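Local coordinates for DUF192 domain-containing protein (Novosphingobium aromaticivorans, PDB 3M7A), which is of unknown function, a probable secreted or membrane-anchored lipoprotein built around a DUF192 (COG1430) beta-sheet domain, at residues G2-A6 with A7-A11; G124-A127 with A128-I132. All coordinates share one frame; numbering follows the deposited sequence.

Contact 1. Residues G2-A6 with A7-A11; sequences GTKTA and AEAAA
T5 O meets E8 N at 2.9 Å where the chain of 2-6 coils into the single short helical turn 6-9, with T5 in the N-cap position. The donor stands well above the plane of the T5 carbonyl, and A9 N adds only a weak bond to the same oxygen. A6 O is met almost head-on by A10 N at 2.9 Å, with a C=O...N angle of 168°; A10 then leaves helical geometry.

T5 gives no side-chain cap. With chi1 at -49°, CG2 lies anti to the backbone N and OG1 beside it, and T5 OG1 is 2.6 Å from a water. That water donates to E8 OE1 at 2.7 Å, bridging the hydroxyl and the carboxylate from the first turn. The other carboxylate oxygen, E8 OE2, forms a salt bridge with R33. The side chains of T5, A7 and E8 rest on V35 of strand 32-41, while R37 donates to the carbonyl oxygens of A7 and A10 through NH1 and of A11 through NH2, so the turn lies against strand 32-41. On the exposed side the extended chain of K4 reaches past the turn, and K4 CE touches A9 CB at 3.7 Å.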
# COMPACT_ATOMS: atom_id res chain seq x y z
N GLY A 2 -14.81 16.75 7.02
CA GLY A 2 -14.30 15.75 7.93
C GLY A 2 -13.39 16.27 9.03
O GLY A 2 -12.90 17.41 8.96
N THR A 3 -13.12 15.42 10.01
CA THR A 3 -12.07 15.69 10.99
C THR A 3 -10.72 15.77 10.26
O THR A 3 -10.45 14.98 9.35
CB THR A 3 -12.05 14.59 12.07
OG1 THR A 3 -11.95 13.31 11.44
CG2 THR A 3 -13.34 14.63 12.90
N LYS A 4 -9.91 16.74 10.64
CA LYS A 4 -8.62 16.94 9.97
C LYS A 4 -7.62 15.92 10.50
O LYS A 4 -7.19 16.02 11.63
CB LYS A 4 -8.10 18.35 10.21
CG LYS A 4 -6.79 18.65 9.48
CD LYS A 4 -6.35 20.11 9.58
CE LYS A 4 -5.13 20.39 8.70
NZ LYS A 4 -4.74 21.85 8.55
N THR A 5 -7.21 14.98 9.66
CA THR A 5 -6.23 13.98 10.10
C THR A 5 -4.84 14.60 9.93
O THR A 5 -4.41 14.94 8.81
CB THR A 5 -6.31 12.70 9.25
OG1 THR A 5 -7.67 12.25 9.14
CG2 THR A 5 -5.46 11.59 9.87
N ALA A 6 -4.12 14.76 11.03
CA ALA A 6 -2.80 15.39 11.01
C ALA A 6 -1.86 14.71 10.00
O ALA A 6 -1.15 15.38 9.25
CB ALA A 6 -2.20 15.37 12.41
N ALA A 7 -1.93 13.38 9.94
CA ALA A 7 -1.10 12.60 9.02
C ALA A 7 -1.36 12.92 7.56
O ALA A 7 -0.46 12.81 6.72
CB ALA A 7 -1.30 11.12 9.25
N GLU A 8 -2.59 13.30 7.24
CA GLU A 8 -2.92 13.65 5.88
C GLU A 8 -2.30 14.98 5.46
O GLU A 8 -1.84 15.14 4.31
CB GLU A 8 -4.44 13.69 5.65
CG GLU A 8 -4.76 13.99 4.19
CD GLU A 8 -6.20 13.89 3.80
OE1 GLU A 8 -7.03 13.31 4.54
OE2 GLU A 8 -6.48 14.38 2.70
N ALA A 9 -2.33 15.95 6.38
CA ALA A 9 -1.90 17.31 6.13
C ALA A 9 -0.39 17.50 6.26
O ALA A 9 0.18 18.41 5.65
CB ALA A 9 -2.62 18.28 7.07
N ALA A 10 0.27 16.63 7.02
CA ALA A 10 1.70 16.77 7.26
C ALA A 10 2.52 16.64 5.97
O ALA A 10 2.23 15.80 5.12
CB ALA A 10 2.17 15.76 8.27
N ALA A 11 3.55 17.48 5.85
CA ALA A 11 4.44 17.49 4.70
C ALA A 11 5.11 16.13 4.49
O ALA A 11 5.29 15.36 5.45
CB ALA A 11 5.50 18.56 4.88
O HOH W 1 -8.16 13.61 6.98

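Contact 2. Residues G124-A127 with A128-I132; sequences GGLA and ARLGI
R129 N donates to G125 O at 3.2 Å, in the plane of that carbonyl, and L130 N donates to L126 O at 2.9 Å, two of the i+4 backbone bonds of the short helix 126-130. The side chains of L126 and L130, four residues apart, pack on the same face. Chi1 of -172° sets L126 CG anti to its backbone N and carries the branch on toward L130, although the bond to CB starts away from it. The two side chains cross obliquely: L126 CG meets L130 CD1 at 3.6 Å, and L126 CD1 reaches L130 CG at 3.8 Å. L130 CG also lies 3.3 Å from L126 O, beside the carbonyl that accepts its own N-H. Both leucines lean on F36 of strand 32-41.

The helix closes in a Schellman motif. G131, with positive phi (89°), is the C-prime residue. Beyond it I132 N turns back to A127 O at 2.9 Å, the defining 6→1 bond. G131 N divides its N-H weakly between A128 O and A127 O, so A127 O takes two bonds. This reversal brings I132 back over the helix, where its CB packs 4.1 Å from A127 CB, an apolar contact bracketing the motif.

At the other end G125 is the N-cap residue, and D85 accepts from G125 N and A127 N through its two carboxylate oxygens, a bidentate grip on the start of the helix. On the outer side R129 is extended from CG to NE, its CD passing L126 CD1 and its side chain coming within about 3 Å of a bound 1,2-ethanediol, probably from the crystallisation liquor.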
# COMPACT_ATOMS: atom_id res chain seq x y z
N GLY A 124 -1.37 -6.70 7.73
CA GLY A 124 -2.25 -7.79 7.44
C GLY A 124 -3.53 -7.69 8.22
O GLY A 124 -3.51 -7.48 9.44
N GLY A 125 -4.64 -7.90 7.53
CA GLY A 125 -5.97 -7.87 8.13
C GLY A 125 -6.58 -6.50 8.29
O GLY A 125 -7.76 -6.37 8.64
N LEU A 126 -5.80 -5.45 8.07
CA LEU A 126 -6.25 -4.11 8.34
C LEU A 126 -7.32 -3.65 7.36
O LEU A 126 -8.20 -2.88 7.73
CB LEU A 126 -5.05 -3.12 8.45
CG LEU A 126 -5.34 -1.70 8.92
CD1 LEU A 126 -6.00 -1.68 10.31
CD2 LEU A 126 -4.04 -0.90 8.95
N ALA A 127 -7.22 -4.06 6.10
CA ALA A 127 -8.22 -3.60 5.12
C ALA A 127 -9.62 -3.99 5.58
O ALA A 127 -10.53 -3.17 5.53
CB ALA A 127 -7.93 -4.11 3.72
N ALA A 128 -9.79 -5.24 6.01
CA ALA A 128 -11.11 -5.68 6.43
C ALA A 128 -11.54 -5.03 7.74
O ALA A 128 -12.72 -4.71 7.93
CB ALA A 128 -11.18 -7.23 6.54
N ARG A 129 -10.60 -4.83 8.65
CA ARG A 129 -10.95 -4.15 9.90
C ARG A 129 -11.49 -2.74 9.62
O ARG A 129 -12.43 -2.28 10.26
CB ARG A 129 -9.75 -4.06 10.83
CG ARG A 129 -10.01 -3.16 12.06
CD ARG A 129 -8.79 -3.07 12.94
NE ARG A 129 -8.99 -2.13 14.04
CZ ARG A 129 -9.51 -2.40 15.22
NH1 ARG A 129 -9.89 -3.63 15.52
NH2 ARG A 129 -9.66 -1.43 16.11
N LEU A 130 -10.88 -2.08 8.64
CA LEU A 130 -11.23 -0.70 8.26
C LEU A 130 -12.41 -0.57 7.33
O LEU A 130 -13.03 0.50 7.27
CB LEU A 130 -10.01 -0.01 7.64
CG LEU A 130 -8.82 0.23 8.58
CD1 LEU A 130 -7.66 0.87 7.80
CD2 LEU A 130 -9.19 1.05 9.80
N GLY A 131 -12.70 -1.64 6.60
CA GLY A 131 -13.74 -1.60 5.60
C GLY A 131 -13.31 -1.17 4.21
O GLY A 131 -14.17 -0.83 3.41
N ILE A 132 -12.01 -1.20 3.93
CA ILE A 132 -11.50 -0.86 2.61
C ILE A 132 -11.93 -1.96 1.63
O ILE A 132 -11.81 -3.15 1.94
CB ILE A 132 -9.97 -0.67 2.65
CG1 ILE A 132 -9.59 0.57 3.47
CG2 ILE A 132 -9.40 -0.58 1.22
CD1 ILE A 132 -8.11 0.73 3.76

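Contact 1 lies at the surface and contact 2 is partly buried; their centres are 20 Å apart, their nearest atoms about 11 Å, and they do not touch. Both are single short helices resting on strand 32-41, which they meet through different residues: 2-11 through R33, V35 and R37, 124-132 through H34 and F36. The chemistry differs with the placement. Contact 1 relies on polar ties, a water bridge and arginine partners, with alanines filling most of its turn. Contact 2 buries L126 and I132, with L130 partly covered, takes D85 at its start and ends in a glycine-based Schellman closure. Contact 1 precedes strand 13-14, whereas contact 2 joins strand 118-123 to strand 137-139.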